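Long-range contacts in 4-hydroxyphenylpyruvate dioxygenase (Pseudomonas putida, PDB 5HMQ), which converts 3-dehydroshikimate to protocatechuate with a divalent metal in its N-terminal barrel and carries a C-terminal domain that shows no hydroxyphenylpyruvate or protocatechuate dioxygenase activity: residues R442-L448 with V521-D527; A294-V298 with G493-L497; C528-F532 with E601-R605; D467-E473 with S485-Q491. One frame throughout, in Å; residues are numbered along the deposited sequence.

Contact 1: residues R442-L448 with V521-D527. With MG (magnesium ion), chain L.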
loop_
_atom_site.group_PDB
_atom_site.type_symbol
_atom_site.label_atom_id
_atom_site.label_comp_id
_atom_site.label_asym_id
_atom_site.label_seq_id
_atom_site.Cartn_x
_atom_site.Cartn_y
_atom_site.Cartn_z
ATOM N N ARG C 442 -23.468 4.674 -26.893
ATOM C CA ARG C 442 -22.466 5.452 -26.181
ATOM C C ARG C 442 -21.935 4.665 -24.994
ATOM O O ARG C 442 -22.549 3.701 -24.530
ATOM C CB ARG C 442 -23.017 6.798 -25.690
ATOM C CG ARG C 442 -23.991 6.697 -24.527
ATOM C CD ARG C 442 -24.577 8.064 -24.199
ATOM N NE ARG C 442 -23.564 8.997 -23.709
ATOM C CZ ARG C 442 -23.174 9.094 -22.442
ATOM N NH1 ARG C 442 -23.708 8.311 -21.514
ATOM N NH2 ARG C 442 -22.244 9.976 -22.102
ATOM N N ILE C 443 -20.762 5.085 -24.522
ATOM C CA ILE C 443 -20.221 4.570 -23.271
ATOM C C ILE C 443 -21.023 5.165 -22.122
ATOM O O ILE C 443 -21.039 6.385 -21.921
ATOM C CB ILE C 443 -18.728 4.895 -23.144
ATOM C CG1 ILE C 443 -17.940 4.163 -24.233
ATOM C CG2 ILE C 443 -18.220 4.543 -21.756
ATOM C CD1 ILE C 443 -16.518 4.651 -24.395
ATOM N N ASP C 444 -21.698 4.303 -21.364
ATOM C CA ASP C 444 -22.515 4.765 -20.253
ATOM C C ASP C 444 -21.696 4.930 -18.979
ATOM O O ASP C 444 -21.830 5.938 -18.280
ATOM C CB ASP C 444 -23.674 3.797 -20.012
ATOM C CG ASP C 444 -24.492 4.171 -18.796
ATOM O OD1 ASP C 444 -25.421 4.993 -18.930
ATOM O OD2 ASP C 444 -24.203 3.641 -17.702
ATOM N N HIS C 445 -20.852 3.950 -18.663
ATOM C CA HIS C 445 -19.970 4.068 -17.512
ATOM C C HIS C 445 -18.790 3.130 -17.700
ATOM O O HIS C 445 -18.832 2.194 -18.504
ATOM C CB HIS C 445 -20.699 3.773 -16.193
ATOM C CG HIS C 445 -21.257 2.388 -16.095
ATOM N ND1 HIS C 445 -22.571 2.093 -16.385
ATOM C CD2 HIS C 445 -20.684 1.220 -15.716
ATOM C CE1 HIS C 445 -22.783 0.802 -16.196
ATOM N NE2 HIS C 445 -21.653 0.250 -15.792
HETATM N N MSE C 446 -17.730 3.403 -16.949
HETATM C CA MSE C 446 -16.530 2.589 -16.998
HETATM C C MSE C 446 -15.952 2.444 -15.598
HETATM O O MSE C 446 -15.657 3.437 -14.928
HETATM C CB MSE C 446 -15.504 3.195 -17.952
HETATM C CG MSE C 446 -14.283 2.324 -18.169
HETATM SE SE MSE C 446 -13.143 2.959 -19.619
HETATM C CE MSE C 446 -12.682 4.717 -18.897
ATOM N N ALA C 447 -15.805 1.199 -15.157
ATOM C CA ALA C 447 -15.360 0.895 -13.806
ATOM C C ALA C 447 -13.859 0.650 -13.776
ATOM O O ALA C 447 -13.296 0.058 -14.702
ATOM C CB ALA C 447 -16.094 -0.326 -13.248
ATOM N N LEU C 448 -13.216 1.115 -12.708
ATOM C CA LEU C 448 -11.804 0.858 -12.477
ATOM C C LEU C 448 -11.638 -0.052 -11.268
ATOM O O LEU C 448 -12.370 0.072 -10.280
ATOM C CB LEU C 448 -11.037 2.164 -12.247
ATOM C CG LEU C 448 -11.169 3.275 -13.285
ATOM C CD1 LEU C 448 -10.265 4.455 -12.907
ATOM C CD2 LEU C 448 -10.902 2.776 -14.709
ATOM N N VAL C 521 -8.751 -1.319 -15.982
ATOM C CA VAL C 521 -10.171 -1.266 -16.302
ATOM C C VAL C 521 -10.878 -2.490 -15.748
ATOM O O VAL C 521 -10.478 -3.634 -15.997
ATOM C CB VAL C 521 -10.374 -1.153 -17.819
ATOM C CG1 VAL C 521 -11.813 -1.504 -18.189
ATOM C CG2 VAL C 521 -10.058 0.248 -18.274
ATOM N N HIS C 522 -11.936 -2.250 -14.974
ATOM C CA HIS C 522 -12.752 -3.346 -14.474
ATOM C C HIS C 522 -13.732 -3.809 -15.544
ATOM O O HIS C 522 -13.774 -4.996 -15.884
ATOM C CB HIS C 522 -13.484 -2.916 -13.201
ATOM C CG HIS C 522 -14.223 -4.028 -12.524
ATOM N ND1 HIS C 522 -15.590 -4.182 -12.620
ATOM C CD2 HIS C 522 -13.785 -5.041 -11.741
ATOM C CE1 HIS C 522 -15.962 -5.240 -11.923
ATOM N NE2 HIS C 522 -14.885 -5.781 -11.381
ATOM N N HIS C 523 -14.520 -2.883 -16.093
ATOM C CA HIS C 523 -15.394 -3.195 -17.216
ATOM C C HIS C 523 -15.839 -1.904 -17.884
ATOM O O HIS C 523 -15.785 -0.822 -17.294
ATOM C CB HIS C 523 -16.612 -4.022 -16.782
ATOM C CG HIS C 523 -17.623 -3.257 -15.986
ATOM N ND1 HIS C 523 -17.583 -3.176 -14.611
ATOM C CD2 HIS C 523 -18.721 -2.562 -16.372
ATOM C CE1 HIS C 523 -18.604 -2.453 -14.185
ATOM N NE2 HIS C 523 -19.309 -2.068 -15.234
ATOM N N ILE C 524 -16.279 -2.039 -19.132
ATOM C CA ILE C 524 -16.784 -0.931 -19.935
ATOM C C ILE C 524 -18.219 -1.255 -20.322
ATOM O O ILE C 524 -18.503 -2.362 -20.796
ATOM C CB ILE C 524 -15.914 -0.688 -21.182
ATOM C CG1 ILE C 524 -14.456 -0.465 -20.775
ATOM C CG2 ILE C 524 -16.435 0.498 -21.977
ATOM C CD1 ILE C 524 -13.461 -0.825 -21.854
ATOM N N ALA C 525 -19.118 -0.299 -20.119
ATOM C CA ALA C 525 -20.545 -0.514 -20.309
ATOM C C ALA C 525 -21.061 0.356 -21.446
ATOM O O ALA C 525 -20.875 1.578 -21.435
ATOM C CB ALA C 525 -21.318 -0.214 -19.025
ATOM N N PHE C 526 -21.707 -0.280 -22.419
ATOM C CA PHE C 526 -22.353 0.406 -23.527
ATOM C C PHE C 526 -23.866 0.288 -23.386
ATOM O O PHE C 526 -24.377 -0.737 -22.923
ATOM C CB PHE C 526 -21.912 -0.179 -24.871
ATOM C CG PHE C 526 -20.428 -0.392 -24.985
ATOM C CD1 PHE C 526 -19.563 0.685 -25.097
ATOM C CD2 PHE C 526 -19.900 -1.673 -25.003
ATOM C CE1 PHE C 526 -18.201 0.490 -25.210
ATOM C CE2 PHE C 526 -18.537 -1.875 -25.118
ATOM C CZ PHE C 526 -17.687 -0.793 -25.222
ATOM N N ASP C 527 -24.583 1.330 -23.789
ATOM C CA ASP C 527 -26.036 1.308 -23.740
ATOM C C ASP C 527 -26.609 1.066 -25.133
ATOM O O ASP C 527 -25.918 1.190 -26.148
ATOM C CB ASP C 527 -26.591 2.609 -23.140
ATOM C CG ASP C 527 -26.412 3.817 -24.054
ATOM O OD1 ASP C 527 -25.608 3.756 -25.009
ATOM O OD2 ASP C 527 -27.077 4.845 -23.802
HETATM MG MG MG L . -21.606 -1.679 -14.762
HETATM O O HOH W 1 -25.815 6.321 -21.480
HETATM O O HOH W 2 -21.109 -0.631 -12.693
HETATM O O HOH W 3 -23.653 -1.541 -14.474
HETATM O O HOH W 4 -21.677 -3.403 -13.617
#
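Residues Arg442-Leu448 and Val521-Asp527 pair antiparallel, their segment axes approaching to 4.4 Å, with a classic beta bulge of His522 and His523 against Ala447. In this His-His-Glu magnesium site of the second VOC module, not the barrel's catalytic site, His445 NE2 and His523 NE2 bind the ion at 2.2 and 2.4 Å. Each CG stands between backbone N and carbonyl carbon (chi1 61° and 72°), bringing the rings together rim to rim over one sheet face. Ala525 CB covers one His445 ring face, 3.4 Å from its centroid. His445 ND1 donates in plane to the anti lone pair of Asp444 OD2, and His523 ND1 to His522 ND1. Arg442 N donates a hydrogen bond to Asp527 OD1, Arg442 NH2 bonds Thr494 O, and a water joins Arg442 NH1, Asp444 OD1 and Asp527 OD2. On the apolar face Ile443 CG1 meets Phe526's edge, and selenomethionine Met446 lies alongside Ile524, CG 3.8 Å from Ile524 CG1. Strands 496-501 and 599-606 (with Glu601) flank the pair; Leu301 packs on the apolar face.

Contact 2: residues A294-V298 with G493-L497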
loop_
_atom_site.group_PDB
_atom_site.type_symbol
_atom_site.label_atom_id
_atom_site.label_comp_id
_atom_site.label_asym_id
_atom_site.label_seq_id
_atom_site.Cartn_x
_atom_site.Cartn_y
_atom_site.Cartn_z
ATOM N N ALA C 294 -17.128 21.770 -18.995
ATOM C CA ALA C 294 -18.233 20.844 -19.188
ATOM C C ALA C 294 -17.790 19.680 -20.067
ATOM O O ALA C 294 -16.892 19.813 -20.904
ATOM C CB ALA C 294 -19.429 21.556 -19.818
ATOM N N TYR C 295 -18.426 18.529 -19.868
ATOM C CA TYR C 295 -18.062 17.310 -20.575
ATOM C C TYR C 295 -19.207 16.836 -21.457
ATOM O O TYR C 295 -20.380 17.103 -21.180
ATOM C CB TYR C 295 -17.683 16.196 -19.597
ATOM C CG TYR C 295 -16.651 16.613 -18.580
ATOM C CD1 TYR C 295 -15.337 16.852 -18.956
ATOM C CD2 TYR C 295 -16.992 16.773 -17.244
ATOM C CE1 TYR C 295 -14.390 17.237 -18.031
ATOM C CE2 TYR C 295 -16.053 17.158 -16.312
ATOM C CZ TYR C 295 -14.753 17.389 -16.711
ATOM O OH TYR C 295 -13.814 17.773 -15.787
ATOM N N ASP C 296 -18.851 16.120 -22.519
ATOM C CA ASP C 296 -19.803 15.452 -23.400
ATOM C C ASP C 296 -19.379 14.003 -23.618
ATOM O O ASP C 296 -19.275 13.514 -24.745
ATOM C CB ASP C 296 -19.938 16.196 -24.726
ATOM C CG ASP C 296 -21.104 15.696 -25.557
ATOM O OD1 ASP C 296 -22.097 15.228 -24.962
ATOM O OD2 ASP C 296 -21.027 15.769 -26.801
ATOM N N GLY C 297 -19.125 13.298 -22.520
ATOM C CA GLY C 297 -18.773 11.893 -22.591
ATOM C C GLY C 297 -17.341 11.652 -23.043
ATOM O O GLY C 297 -16.484 12.544 -23.041
ATOM N N VAL C 298 -17.088 10.406 -23.428
ATOM C CA VAL C 298 -15.762 9.955 -23.835
ATOM C C VAL C 298 -15.608 10.145 -25.338
ATOM O O VAL C 298 -16.465 9.713 -26.119
ATOM C CB VAL C 298 -15.540 8.485 -23.442
ATOM C CG1 VAL C 298 -14.223 7.978 -24.009
ATOM C CG2 VAL C 298 -15.575 8.325 -21.931
ATOM N N GLY C 493 -23.315 14.102 -15.535
ATOM C CA GLY C 493 -23.554 12.681 -15.679
ATOM C C GLY C 493 -23.058 12.041 -16.958
ATOM O O GLY C 493 -23.244 10.829 -17.129
ATOM N N THR C 494 -22.431 12.798 -17.863
ATOM C CA THR C 494 -21.964 12.201 -19.109
ATOM C C THR C 494 -20.746 11.313 -18.895
ATOM O O THR C 494 -20.415 10.511 -19.776
ATOM C CB THR C 494 -21.644 13.283 -20.143
ATOM O OG1 THR C 494 -20.511 14.047 -19.710
ATOM C CG2 THR C 494 -22.837 14.212 -20.330
ATOM N N LEU C 495 -20.076 11.439 -17.752
ATOM C CA LEU C 495 -18.957 10.585 -17.384
ATOM C C LEU C 495 -19.246 9.946 -16.034
ATOM O O LEU C 495 -19.544 10.648 -15.063
ATOM C CB LEU C 495 -17.652 11.382 -17.311
ATOM C CG LEU C 495 -17.153 12.093 -18.568
ATOM C CD1 LEU C 495 -16.062 13.090 -18.211
ATOM C CD2 LEU C 495 -16.648 11.094 -19.596
ATOM N N ARG C 496 -19.159 8.619 -15.972
ATOM C CA ARG C 496 -19.439 7.869 -14.752
ATOM C C ARG C 496 -18.332 6.849 -14.561
ATOM O O ARG C 496 -17.980 6.122 -15.494
ATOM C CB ARG C 496 -20.807 7.174 -14.788
ATOM C CG ARG C 496 -21.985 8.093 -15.063
ATOM C CD ARG C 496 -23.307 7.357 -14.873
ATOM N NE ARG C 496 -23.581 7.008 -13.482
ATOM C CZ ARG C 496 -24.756 6.583 -13.037
ATOM N NH1 ARG C 496 -25.770 6.459 -13.874
ATOM N NH2 ARG C 496 -24.922 6.291 -11.753
ATOM N N LEU C 497 -17.800 6.786 -13.344
ATOM C CA LEU C 497 -16.573 6.046 -13.060
ATOM C C LEU C 497 -16.717 5.314 -11.736
ATOM O O LEU C 497 -16.272 5.796 -10.688
ATOM C CB LEU C 497 -15.370 6.993 -13.043
ATOM C CG LEU C 497 -13.966 6.418 -13.208
ATOM C CD1 LEU C 497 -13.653 6.204 -14.679
ATOM C CD2 LEU C 497 -12.960 7.361 -12.574
#
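Two glyoxalase-like (VOC) modules of the C-terminal domain meet where the start of strand 295-304 turns a corner at Gly297 and touches the turn leading into strand 496-501. Leu495 carries the apolar part by sending its two methyls to different partners. CD1 sits over one face of the Tyr295 ring, offset toward the rim and 3.6 Å from Tyr295 CG, in a CH-pi contact; CD2 meets the Gly297 backbone and Val298 CG2, the latter at 3.8 Å. Leu495 crosses both Tyr295 and Val298 at about a right angle. Thr494 OG1 accepts a weak bond from Gly297 N at 3.2 Å, and Gly297 CA makes a CA-H...O contact with Thr494 O at 3.5 Å. Gly297 has a positive phi of 76°, a backbone shape that glycine adopts readily. Tyr295 OH bonds to Phe466 O, anchoring the far end of the ring. The modules are thus joined here mainly by methyl-to-ring and methyl-to-backbone packing, with the Thr494 hydroxyl adding a weak bond to Gly297 N.

Contact 3: residues C528-F532 with E601-R605. With MG (magnesium ion), chain L.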
loop_
_atom_site.group_PDB
_atom_site.type_symbol
_atom_site.label_atom_id
_atom_site.label_comp_id
_atom_site.label_asym_id
_atom_site.label_seq_id
_atom_site.Cartn_x
_atom_site.Cartn_y
_atom_site.Cartn_z
ATOM N N CYS C 528 -27.887 0.701 -25.164
ATOM C CA CYS C 528 -28.579 0.424 -26.413
ATOM C C CYS C 528 -30.064 0.674 -26.207
ATOM O O CYS C 528 -30.529 0.885 -25.086
ATOM C CB CYS C 528 -28.336 -1.012 -26.887
ATOM S SG CYS C 528 -29.046 -2.276 -25.806
ATOM N N ASP C 529 -30.809 0.653 -27.313
ATOM C CA ASP C 529 -32.252 0.858 -27.233
ATOM C C ASP C 529 -32.992 -0.434 -26.908
ATOM O O ASP C 529 -33.981 -0.415 -26.170
ATOM C CB ASP C 529 -32.773 1.448 -28.543
ATOM C CG ASP C 529 -32.259 2.850 -28.793
ATOM O OD1 ASP C 529 -32.022 3.581 -27.808
ATOM O OD2 ASP C 529 -32.087 3.219 -29.975
ATOM N N ASP C 530 -32.520 -1.563 -27.428
ATOM C CA ASP C 530 -33.233 -2.835 -27.341
ATOM C C ASP C 530 -32.258 -3.893 -26.844
ATOM O O ASP C 530 -31.388 -4.342 -27.598
ATOM C CB ASP C 530 -33.819 -3.225 -28.701
ATOM C CG ASP C 530 -34.741 -4.437 -28.629
ATOM O OD1 ASP C 530 -34.605 -5.261 -27.699
ATOM O OD2 ASP C 530 -35.594 -4.577 -29.530
ATOM N N ILE C 531 -32.413 -4.299 -25.582
ATOM C CA ILE C 531 -31.485 -5.261 -24.994
ATOM C C ILE C 531 -31.593 -6.609 -25.697
ATOM O O ILE C 531 -30.585 -7.290 -25.921
ATOM C CB ILE C 531 -31.727 -5.382 -23.474
ATOM C CG1 ILE C 531 -30.653 -6.259 -22.823
ATOM C CG2 ILE C 531 -33.124 -5.915 -23.173
ATOM C CD1 ILE C 531 -29.274 -5.631 -22.807
ATOM N N PHE C 532 -32.812 -7.008 -26.076
ATOM C CA PHE C 532 -33.000 -8.318 -26.690
ATOM C C PHE C 532 -32.399 -8.374 -28.086
ATOM O O PHE C 532 -31.812 -9.391 -28.475
ATOM C CB PHE C 532 -34.484 -8.673 -26.736
ATOM C CG PHE C 532 -35.077 -8.946 -25.392
ATOM C CD1 PHE C 532 -34.877 -10.169 -24.772
ATOM C CD2 PHE C 532 -35.840 -7.989 -24.748
ATOM C CE1 PHE C 532 -35.423 -10.429 -23.535
ATOM C CE2 PHE C 532 -36.390 -8.246 -23.510
ATOM C CZ PHE C 532 -36.182 -9.468 -22.907
ATOM N N GLU C 601 -20.064 -4.796 -20.883
ATOM C CA GLU C 601 -21.439 -4.797 -20.414
ATOM C C GLU C 601 -22.300 -4.042 -21.413
ATOM O O GLU C 601 -21.894 -2.995 -21.926
ATOM C CB GLU C 601 -21.557 -4.155 -19.024
ATOM C CG GLU C 601 -22.982 -4.044 -18.506
ATOM C CD GLU C 601 -23.065 -3.342 -17.163
ATOM O OE1 GLU C 601 -22.058 -2.727 -16.751
ATOM O OE2 GLU C 601 -24.136 -3.401 -16.520
ATOM N N ILE C 602 -23.479 -4.589 -21.698
ATOM C CA ILE C 602 -24.486 -3.945 -22.534
ATOM C C ILE C 602 -25.719 -3.711 -21.678
ATOM O O ILE C 602 -26.216 -4.644 -21.038
ATOM C CB ILE C 602 -24.832 -4.796 -23.770
ATOM C CG1 ILE C 602 -23.584 -5.042 -24.618
ATOM C CG2 ILE C 602 -25.945 -4.144 -24.575
ATOM C CD1 ILE C 602 -23.771 -6.084 -25.699
ATOM N N ILE C 603 -26.207 -2.470 -21.657
ATOM C CA ILE C 603 -27.311 -2.085 -20.790
ATOM C C ILE C 603 -28.407 -1.412 -21.606
ATOM O O ILE C 603 -28.171 -0.860 -22.683
ATOM C CB ILE C 603 -26.866 -1.149 -19.643
ATOM C CG1 ILE C 603 -26.554 0.247 -20.182
ATOM C CG2 ILE C 603 -25.663 -1.712 -18.918
ATOM C CD1 ILE C 603 -26.505 1.312 -19.113
ATOM N N GLN C 604 -29.625 -1.479 -21.072
ATOM C CA GLN C 604 -30.752 -0.681 -21.539
ATOM C C GLN C 604 -31.396 -0.025 -20.329
ATOM O O GLN C 604 -31.843 -0.719 -19.411
ATOM C CB GLN C 604 -31.774 -1.536 -22.293
ATOM C CG GLN C 604 -32.946 -0.740 -22.848
ATOM C CD GLN C 604 -34.083 -1.628 -23.318
ATOM O OE1 GLN C 604 -33.868 -2.775 -23.710
ATOM N NE2 GLN C 604 -35.300 -1.103 -23.276
ATOM N N ARG C 605 -31.436 1.303 -20.320
ATOM C CA ARG C 605 -32.064 2.052 -19.241
ATOM C C ARG C 605 -33.485 2.416 -19.643
ATOM O O ARG C 605 -33.708 2.944 -20.738
ATOM C CB ARG C 605 -31.257 3.309 -18.917
ATOM C CG ARG C 605 -29.798 3.012 -18.642
ATOM C CD ARG C 605 -29.055 4.235 -18.154
ATOM N NE ARG C 605 -28.900 4.191 -16.706
ATOM C CZ ARG C 605 -27.765 3.886 -16.089
ATOM N NH1 ARG C 605 -26.682 3.606 -16.795
ATOM N NH2 ARG C 605 -27.711 3.860 -14.768
HETATM MG MG MG L . -21.606 -1.679 -14.762
HETATM O O HOH W 5 -30.806 2.521 -22.607
HETATM O O HOH W 3 -23.653 -1.541 -14.474
HETATM O O HOH W 2 -21.109 -0.631 -12.693
HETATM O O HOH W 4 -21.677 -3.403 -13.617
#
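Over one face of the Gln604 carboxamide sits Asp529 O, almost directly above CD at 3.1 Å and not hydrogen-bonded to NE2. On the same side of the amide, Ile531 N donates to Gln604 OE1 at 2.8 Å, tilted 30° from the carbonyl plane. CG lies anti to the backbone N (chi1 -178°) and the chain is extended beyond it, which carries the amide from strand 599-606 to the start of helix 531-541. Ile531 CG2 lies 3.3 Å from Gln604 OE1. Farther back along the strand, Ile531 CD1 and Cys528 SG converge on the CG2 methyl of Ile602, the sulfur at 3.8 Å. The backbones touch through a weak bond from Cys528 N to Ile603 O and through a water that donates to Cys528 O and accepts from Arg605 N. Glu601 OE1 binds the magnesium ion at 2.3 Å, whereas OE2 accepts from a metal-bound water and from His588 ND1. Gln604 therefore satisfies an N-H of the first helical turn, next to the N-cap Asp530, whose OD1 accepts weakly from Phe532 N and also from Arg533 N. The strand's alternation turns Ile602 and Gln604 to the helix start and Glu601 to the metal.

Contact 4: residues D467-E473 with S485-Q491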
loop_
_atom_site.group_PDB
_atom_site.type_symbol
_atom_site.label_atom_id
_atom_site.label_comp_id
_atom_site.label_asym_id
_atom_site.label_seq_id
_atom_site.Cartn_x
_atom_site.Cartn_y
_atom_site.Cartn_z
ATOM N N ASP C 467 -13.586 18.092 -11.088
ATOM C CA ASP C 467 -14.837 18.457 -10.415
ATOM C C ASP C 467 -15.883 17.348 -10.528
ATOM O O ASP C 467 -17.066 17.605 -10.759
ATOM C CB ASP C 467 -15.383 19.785 -10.948
ATOM C CG ASP C 467 -16.394 20.420 -10.009
ATOM O OD1 ASP C 467 -16.363 20.104 -8.802
ATOM O OD2 ASP C 467 -17.214 21.239 -10.478
ATOM N N PHE C 468 -15.444 16.103 -10.371
ATOM C CA PHE C 468 -16.381 14.998 -10.246
ATOM C C PHE C 468 -17.024 15.000 -8.862
ATOM O O PHE C 468 -16.517 15.603 -7.912
ATOM C CB PHE C 468 -15.681 13.662 -10.501
ATOM C CG PHE C 468 -15.456 13.353 -11.958
ATOM C CD1 PHE C 468 -15.430 14.363 -12.906
ATOM C CD2 PHE C 468 -15.276 12.046 -12.376
ATOM C CE1 PHE C 468 -15.225 14.076 -14.243
ATOM C CE2 PHE C 468 -15.073 11.751 -13.713
ATOM C CZ PHE C 468 -15.047 12.768 -14.646
ATOM N N ALA C 469 -18.153 14.304 -8.753
ATOM C CA ALA C 469 -18.898 14.215 -7.506
ATOM C C ALA C 469 -19.122 12.754 -7.135
ATOM O O ALA C 469 -19.066 11.861 -7.982
ATOM C CB ALA C 469 -20.244 14.948 -7.601
ATOM N N ALA C 470 -19.379 12.531 -5.848
ATOM C CA ALA C 470 -19.659 11.191 -5.347
ATOM C C ALA C 470 -20.952 10.638 -5.938
ATOM O O ALA C 470 -21.902 11.375 -6.218
ATOM C CB ALA C 470 -19.746 11.202 -3.820
ATOM N N ASP C 471 -20.976 9.322 -6.137
ATOM C CA ASP C 471 -22.120 8.644 -6.747
ATOM C C ASP C 471 -22.212 7.211 -6.219
ATOM O O ASP C 471 -22.224 6.236 -6.974
ATOM C CB ASP C 471 -22.010 8.680 -8.271
ATOM C CG ASP C 471 -23.262 8.166 -8.960
ATOM O OD1 ASP C 471 -24.372 8.372 -8.423
ATOM O OD2 ASP C 471 -23.132 7.544 -10.037
ATOM N N ASP C 472 -22.261 7.066 -4.903
ATOM C CA ASP C 472 -22.173 5.756 -4.268
ATOM C C ASP C 472 -23.546 5.097 -4.113
ATOM O O ASP C 472 -24.587 5.754 -4.169
ATOM C CB ASP C 472 -21.516 5.889 -2.898
ATOM C CG ASP C 472 -20.283 6.781 -2.936
ATOM O OD1 ASP C 472 -19.353 6.483 -3.710
ATOM O OD2 ASP C 472 -20.266 7.798 -2.210
ATOM N N GLU C 473 -23.528 3.781 -3.881
ATOM C CA GLU C 473 -24.720 2.941 -3.812
ATOM C C GLU C 473 -24.604 2.004 -2.622
ATOM O O GLU C 473 -23.521 1.484 -2.349
ATOM C CB GLU C 473 -24.902 2.107 -5.080
ATOM C CG GLU C 473 -25.467 2.844 -6.269
ATOM C CD GLU C 473 -25.806 1.900 -7.400
ATOM O OE1 GLU C 473 -25.653 0.676 -7.207
ATOM O OE2 GLU C 473 -26.223 2.378 -8.475
ATOM N N SER C 485 -20.719 0.120 -2.784
ATOM C CA SER C 485 -19.840 0.197 -3.947
ATOM C C SER C 485 -19.663 1.660 -4.336
ATOM O O SER C 485 -20.652 2.352 -4.592
ATOM C CB SER C 485 -20.382 -0.626 -5.118
ATOM O OG SER C 485 -21.670 -0.188 -5.513
ATOM N N ARG C 486 -18.416 2.137 -4.373
ATOM C CA ARG C 486 -18.164 3.551 -4.631
ATOM C C ARG C 486 -18.074 3.848 -6.121
ATOM O O ARG C 486 -17.650 3.012 -6.922
ATOM C CB ARG C 486 -16.888 4.079 -3.965
ATOM C CG ARG C 486 -16.806 4.018 -2.457
ATOM C CD ARG C 486 -15.811 5.086 -2.000
ATOM N NE ARG C 486 -14.756 4.604 -1.117
ATOM C CZ ARG C 486 -13.750 5.366 -0.697
ATOM N NH1 ARG C 486 -13.673 6.632 -1.090
ATOM N NH2 ARG C 486 -12.821 4.869 0.108
ATOM N N ALA C 487 -18.477 5.066 -6.480
ATOM C CA ALA C 487 -18.449 5.524 -7.858
ATOM C C ALA C 487 -18.358 7.042 -7.869
ATOM O O ALA C 487 -18.736 7.712 -6.905
ATOM C CB ALA C 487 -19.689 5.065 -8.636
ATOM N N LEU C 488 -17.822 7.576 -8.963
ATOM C CA LEU C 488 -17.778 9.012 -9.192
ATOM C C LEU C 488 -18.555 9.353 -10.458
ATOM O O LEU C 488 -18.934 8.479 -11.244
ATOM C CB LEU C 488 -16.334 9.519 -9.283
ATOM C CG LEU C 488 -15.480 9.298 -8.034
ATOM C CD1 LEU C 488 -14.021 9.640 -8.326
ATOM C CD2 LEU C 488 -16.014 10.092 -6.831
ATOM N N ARG C 489 -18.781 10.649 -10.652
ATOM C CA ARG C 489 -19.721 11.110 -11.663
ATOM C C ARG C 489 -19.401 12.555 -12.007
ATOM O O ARG C 489 -19.230 13.379 -11.104
ATOM C CB ARG C 489 -21.158 10.976 -11.138
ATOM C CG ARG C 489 -22.260 11.437 -12.071
ATOM C CD ARG C 489 -23.543 11.667 -11.276
ATOM N NE ARG C 489 -24.719 11.855 -12.123
ATOM C CZ ARG C 489 -25.141 13.034 -12.572
ATOM N NH1 ARG C 489 -24.478 14.140 -12.263
ATOM N NH2 ARG C 489 -26.224 13.107 -13.335
ATOM N N SER C 490 -19.305 12.858 -13.300
ATOM C CA SER C 490 -19.228 14.251 -13.716
ATOM C C SER C 490 -20.526 14.964 -13.343
ATOM O O SER C 490 -21.569 14.339 -13.135
ATOM C CB SER C 490 -18.962 14.359 -15.217
ATOM O OG SER C 490 -19.990 13.738 -15.968
ATOM N N GLN C 491 -20.452 16.295 -13.259
ATOM C CA GLN C 491 -21.586 17.068 -12.755
ATOM C C GLN C 491 -22.863 16.789 -13.540
ATOM O O GLN C 491 -23.939 16.641 -12.949
ATOM C CB GLN C 491 -21.260 18.562 -12.772
ATOM C CG GLN C 491 -20.101 18.964 -11.870
ATOM C CD GLN C 491 -20.371 18.680 -10.403
ATOM O OE1 GLN C 491 -21.510 18.751 -9.944
ATOM N NE2 GLN C 491 -19.317 18.365 -9.658
HETATM O O HOH W 6 -17.922 17.290 -13.622
#
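Ala469 N and Arg489 O, 2.7 Å apart, form one rung of the outer antiparallel hairpin of the second VOC module's sheet, in which strand 484-489 is followed by 496-501; Asp471 N to Ala487 O and a reciprocal pair between Glu473 and Ser485 continue it. Between these rungs a side chain replaces the backbone: Asp472 OD1 accepts from Ala487 N at 3.2 Å, met on its anti side 16° out of the carboxylate plane. Asp472 CG stands beside its own backbone N (chi1 -45°), which brings the carboxylate back across to the partner strand, alongside Arg486 CA and CB. Asp471 CB packs on Arg489 CB at 3.8 Å. At the other end, Gln491 NE2 donates to Asp467 O at 2.6 Å from above that carbonyl's plane; the chain bends at chi2 (-62°) to reach it. A water donates to the same Asp467 O and accepts from Gln491 N. The Phe468 ring has Ser490 N over the centre of one face, 4.0 Å above the plane, and Leu488 CB at its edge, 4.1 Å from CD2. Farther out, Asp471 OD2 forms a salt bridge with Arg496. Arg489 NH1 donates to Gln491 O, and Arg486 pairs with Asp456 and packs on Asn506 of the second subunit. Asp472 thus substitutes for a backbone acceptor at the break in strand 469-474, while Gln491 and the water give the Asp467 carbonyl two donors ahead of it.

Overall arrangement
All four contacts lie in the C-terminal dioxygenase-like region and reach one mixed sheet, in which strands 469-474, 484-489, 496-501, 440-450, 520-528 and 599-606 follow in that order. Contact 4 forms its outer hairpin, contact 1 its middle and contact 3 the link from strand 599-606 to helix 531-541. Contacts 1 and 3 have centres about 13 Å apart; the centre of contact 2 is about 11 Å from those of contacts 1 and 4. Along the chain, contact 4 falls between the segments of contacts 1 and 2, which interleave, whereas contact 3 closes last. Contacts 1 and 3 bring His445, His523 and Glu601 together at the magnesium ion; contacts 2 and 4 build out the sheet and its join to the first module.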